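Long-range contact in hydrolase, haloacid dehalogenase-like family (Chlorobaculum tepidum, PDB 2HCF), which probably acts as a magnesium-dependent hydrolase of the haloacid dehalogenase (HAD) superfamily: residues Asp28-Thr40 with Val57-Lys71. Residues are numbered along the deposited sequence; the frame is centred on the assembly and turned at random.
Sequences DALIEVYGTEGST and VLSNVGLERAEIADK. With MG (magnesium ion), chain C.
In the helical cap inserted after the first strand of the HAD core, Tyr34 at the C-terminal end of helix 21-34 plugs into a hole formed by Leu58, Glu67, Ile68 and Lys71. Its side chain crosses that of Leu58 at about a right angle, and Leu58 CD1 lies over one ring face, 3.6 Å from the centroid, as a CH-pi contact. CG lies anti to the carbonyl carbon (chi1 -62°), which carries the ring across to helix 65-86, where the phenol OH donates to Ile68 O at 2.6 Å. This carbonyl sits at the ring edge, near its plane, and also accepts from Lys71 N. A leucine in place of Tyr34 would probably leave Ile68 O without its hydroxyl donor and Leu58 CD1 without an aromatic face to rest on.

Lys71 runs extended past Val33, its CB packing on CG1 of that valine, until NZ donates to Val33 O at 3.2 Å; a water between Tyr34 O and Lys71 NZ, weakly bound at the lysine, adds a second link. The axes of the short helical segments 28-34 and 65-71 come within 11.4 Å of each other, at 99°.

Beyond Gly35, the chain turns along the end of helix 50-59. An ST turn, Gly38 N to Thr36 OG1, shapes this link. Gly38 CA lies 3.2 Å from Val57 O in a CA-H...O contact, and its positive phi and the nearness of that carbonyl suit a residue without a side chain. The same carbonyl accepts from Ser39 N, while Asn60 ND2 donates to Ser39 O at 2.7 Å, approaching in the carbonyl plane, and Ser39 O lies close to the plane of the Asn60 amide. Deeper in, Leu30 CD1 meets Val57 CG2 at 3.8 Å. Away from this interface, Glu64 OE2 and four waters bind a magnesium ion.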
# COMPACT_ATOMS: atom_id res chain seq x y z
N ASP A 28 -19.86 0.90 -7.33
CA ASP A 28 -20.93 -0.08 -7.25
C ASP A 28 -21.24 -0.58 -5.83
O ASP A 28 -22.40 -0.86 -5.51
CB ASP A 28 -20.62 -1.29 -8.16
CG ASP A 28 -20.90 -0.99 -9.63
OD1 ASP A 28 -21.51 0.07 -9.91
OD2 ASP A 28 -20.54 -1.82 -10.50
N ALA A 29 -20.21 -0.70 -4.99
CA ALA A 29 -20.40 -1.17 -3.63
C ALA A 29 -21.07 -0.09 -2.79
O ALA A 29 -22.00 -0.37 -2.01
CB ALA A 29 -19.08 -1.58 -3.01
N LEU A 30 -20.64 1.15 -2.97
CA LEU A 30 -21.26 2.26 -2.27
C LEU A 30 -22.72 2.52 -2.72
O LEU A 30 -23.56 2.85 -1.89
CB LEU A 30 -20.42 3.53 -2.43
CG LEU A 30 -19.00 3.44 -1.88
CD1 LEU A 30 -18.27 4.75 -2.04
CD2 LEU A 30 -19.00 3.06 -0.38
N ILE A 31 -23.00 2.40 -4.01
CA ILE A 31 -24.38 2.50 -4.49
C ILE A 31 -25.25 1.44 -3.80
O ILE A 31 -26.36 1.72 -3.34
CB ILE A 31 -24.48 2.34 -6.02
CG1 ILE A 31 -23.91 3.57 -6.72
CG2 ILE A 31 -25.95 2.14 -6.45
CD1 ILE A 31 -23.60 3.37 -8.22
N GLU A 32 -24.71 0.23 -3.72
CA GLU A 32 -25.41 -0.87 -3.09
C GLU A 32 -25.73 -0.63 -1.62
O GLU A 32 -26.81 -1.00 -1.16
CB GLU A 32 -24.64 -2.17 -3.24
CG GLU A 32 -25.40 -3.34 -2.66
CD GLU A 32 -24.79 -4.70 -2.99
OE1 GLU A 32 -24.01 -4.80 -3.98
OE2 GLU A 32 -25.13 -5.67 -2.24
N VAL A 33 -24.83 0.00 -0.89
CA VAL A 33 -24.96 0.14 0.56
C VAL A 33 -25.60 1.47 0.94
O VAL A 33 -26.52 1.50 1.75
CB VAL A 33 -23.59 -0.02 1.23
CG1 VAL A 33 -23.62 0.36 2.70
CG2 VAL A 33 -23.10 -1.49 1.06
N TYR A 34 -25.13 2.56 0.35
CA TYR A 34 -25.63 3.90 0.68
C TYR A 34 -26.62 4.49 -0.33
O TYR A 34 -27.24 5.52 -0.04
CB TYR A 34 -24.46 4.87 0.82
CG TYR A 34 -23.47 4.55 1.91
CD1 TYR A 34 -23.69 4.95 3.22
CD2 TYR A 34 -22.29 3.87 1.61
CE1 TYR A 34 -22.75 4.67 4.22
CE2 TYR A 34 -21.36 3.59 2.59
CZ TYR A 34 -21.59 3.99 3.88
OH TYR A 34 -20.66 3.69 4.83
N GLY A 35 -26.75 3.88 -1.51
CA GLY A 35 -27.56 4.44 -2.58
C GLY A 35 -26.82 5.35 -3.57
O GLY A 35 -27.31 5.63 -4.65
N THR A 36 -25.63 5.81 -3.20
CA THR A 36 -24.85 6.72 -4.02
C THR A 36 -23.40 6.28 -4.03
O THR A 36 -22.92 5.73 -3.05
CB THR A 36 -24.95 8.15 -3.50
OG1 THR A 36 -24.19 9.02 -4.35
CG2 THR A 36 -24.45 8.27 -2.07
N GLU A 37 -22.72 6.53 -5.14
CA GLU A 37 -21.27 6.34 -5.23
C GLU A 37 -20.51 7.55 -4.74
O GLU A 37 -19.29 7.55 -4.73
CB GLU A 37 -20.82 6.00 -6.66
CG GLU A 37 -21.15 7.04 -7.74
CD GLU A 37 -20.48 6.72 -9.08
OE1 GLU A 37 -19.31 7.11 -9.27
OE2 GLU A 37 -21.12 6.09 -9.95
N GLY A 38 -21.23 8.57 -4.29
CA GLY A 38 -20.59 9.75 -3.84
C GLY A 38 -20.08 10.51 -5.05
O GLY A 38 -20.61 10.37 -6.15
N SER A 39 -19.06 11.32 -4.82
CA SER A 39 -18.56 12.21 -5.84
C SER A 39 -17.15 12.61 -5.51
O SER A 39 -16.89 13.17 -4.45
CB SER A 39 -19.46 13.47 -5.93
OG SER A 39 -19.16 14.26 -7.06
N THR A 40 -16.18 12.15 -6.27
CA THR A 40 -15.88 10.72 -6.45
C THR A 40 -14.56 10.72 -7.19
O THR A 40 -13.75 11.62 -6.95
CB THR A 40 -16.96 9.80 -7.13
OG1 THR A 40 -16.36 8.52 -7.39
CG2 THR A 40 -17.54 10.41 -8.47
N VAL A 57 -15.43 10.57 -0.49
CA VAL A 57 -16.38 10.63 -1.62
C VAL A 57 -17.85 10.74 -1.18
O VAL A 57 -18.67 11.36 -1.88
CB VAL A 57 -16.18 9.45 -2.58
CG1 VAL A 57 -14.71 9.39 -3.04
CG2 VAL A 57 -16.59 8.15 -1.95
N LEU A 58 -18.18 10.15 -0.02
CA LEU A 58 -19.50 10.26 0.57
C LEU A 58 -19.71 11.59 1.25
O LEU A 58 -20.78 12.21 1.12
CB LEU A 58 -19.77 9.12 1.55
CG LEU A 58 -19.82 7.73 0.87
CD1 LEU A 58 -20.02 6.63 1.90
CD2 LEU A 58 -20.91 7.69 -0.18
N SER A 59 -18.72 12.07 1.99
CA SER A 59 -18.90 13.35 2.64
C SER A 59 -19.04 14.50 1.59
O SER A 59 -19.72 15.49 1.85
CB SER A 59 -17.78 13.59 3.64
OG SER A 59 -16.57 13.81 2.96
N ASN A 60 -18.41 14.33 0.42
CA ASN A 60 -18.54 15.26 -0.72
C ASN A 60 -19.98 15.46 -1.18
O ASN A 60 -20.34 16.55 -1.64
CB ASN A 60 -17.70 14.79 -1.92
CG ASN A 60 -16.21 15.08 -1.77
OD1 ASN A 60 -15.80 15.89 -0.93
ND2 ASN A 60 -15.39 14.44 -2.62
N VAL A 61 -20.82 14.42 -1.07
CA VAL A 61 -22.21 14.56 -1.46
C VAL A 61 -23.15 14.90 -0.28
O VAL A 61 -24.36 14.94 -0.46
CB VAL A 61 -22.72 13.36 -2.29
CG1 VAL A 61 -21.92 13.22 -3.54
CG2 VAL A 61 -22.70 12.07 -1.50
N GLY A 62 -22.59 15.16 0.89
CA GLY A 62 -23.36 15.68 2.03
C GLY A 62 -23.68 14.71 3.16
O GLY A 62 -24.35 15.09 4.11
N LEU A 63 -23.22 13.46 3.07
CA LEU A 63 -23.40 12.50 4.18
C LEU A 63 -22.58 12.89 5.41
O LEU A 63 -21.45 13.29 5.28
CB LEU A 63 -23.00 11.10 3.74
CG LEU A 63 -24.01 10.24 2.98
CD1 LEU A 63 -23.99 10.52 1.49
CD2 LEU A 63 -23.77 8.75 3.22
N GLU A 64 -23.17 12.80 6.60
CA GLU A 64 -22.43 13.08 7.86
C GLU A 64 -21.50 11.93 8.19
O GLU A 64 -21.76 10.82 7.76
CB GLU A 64 -23.38 13.33 9.04
CG GLU A 64 -24.40 14.44 8.81
CD GLU A 64 -23.74 15.78 8.51
OE1 GLU A 64 -22.62 16.01 9.04
OE2 GLU A 64 -24.32 16.59 7.73
N ARG A 65 -20.42 12.18 8.94
CA ARG A 65 -19.46 11.10 9.27
C ARG A 65 -20.14 9.97 9.99
O ARG A 65 -19.93 8.81 9.65
CB ARG A 65 -18.27 11.60 10.08
CG ARG A 65 -17.14 12.15 9.23
CD ARG A 65 -15.90 12.42 10.06
NE ARG A 65 -15.14 11.19 10.26
CZ ARG A 65 -14.17 10.76 9.45
NH1 ARG A 65 -13.82 11.46 8.37
NH2 ARG A 65 -13.53 9.62 9.73
N ALA A 66 -21.00 10.31 10.94
CA ALA A 66 -21.73 9.29 11.71
C ALA A 66 -22.58 8.43 10.81
O ALA A 66 -22.72 7.25 11.05
CB ALA A 66 -22.61 9.94 12.77
N GLU A 67 -23.18 9.04 9.79
CA GLU A 67 -24.00 8.29 8.80
C GLU A 67 -23.16 7.34 7.94
O GLU A 67 -23.55 6.19 7.65
CB GLU A 67 -24.75 9.30 7.93
CG GLU A 67 -25.64 8.72 6.87
CD GLU A 67 -26.28 9.79 5.97
OE1 GLU A 67 -26.01 11.01 6.18
OE2 GLU A 67 -27.05 9.39 5.07
N ILE A 68 -21.99 7.81 7.53
CA ILE A 68 -21.07 6.97 6.79
C ILE A 68 -20.61 5.81 7.69
O ILE A 68 -20.64 4.66 7.28
CB ILE A 68 -19.86 7.76 6.29
CG1 ILE A 68 -20.32 8.86 5.32
CG2 ILE A 68 -18.82 6.81 5.61
CD1 ILE A 68 -19.36 10.00 5.19
N ALA A 69 -20.20 6.14 8.91
CA ALA A 69 -19.72 5.16 9.90
C ALA A 69 -20.71 4.04 10.17
O ALA A 69 -20.32 2.87 10.31
CB ALA A 69 -19.39 5.86 11.21
N ASP A 70 -21.99 4.38 10.22
CA ASP A 70 -23.03 3.40 10.51
C ASP A 70 -23.05 2.21 9.56
O ASP A 70 -23.42 1.11 9.97
CB ASP A 70 -24.41 4.06 10.49
CG ASP A 70 -25.49 3.14 11.04
OD1 ASP A 70 -25.36 2.68 12.19
OD2 ASP A 70 -26.47 2.85 10.34
N LYS A 71 -22.73 2.42 8.29
CA LYS A 71 -22.73 1.34 7.31
C LYS A 71 -21.35 1.05 6.73
O LYS A 71 -21.22 0.33 5.76
CB LYS A 71 -23.68 1.66 6.16
CG LYS A 71 -25.14 1.87 6.56
CD LYS A 71 -25.98 1.98 5.28
CE LYS A 71 -27.44 2.26 5.51
NZ LYS A 71 -28.16 2.77 4.25
MG MG C . -23.74 18.33 6.83
O HOH W 1 -28.40 5.48 2.64
O HOH W 2 -23.48 17.37 4.85
O HOH W 3 -23.28 20.13 6.26
O HOH W 4 -25.98 18.54 6.44
O HOH W 5 -24.16 18.74 8.98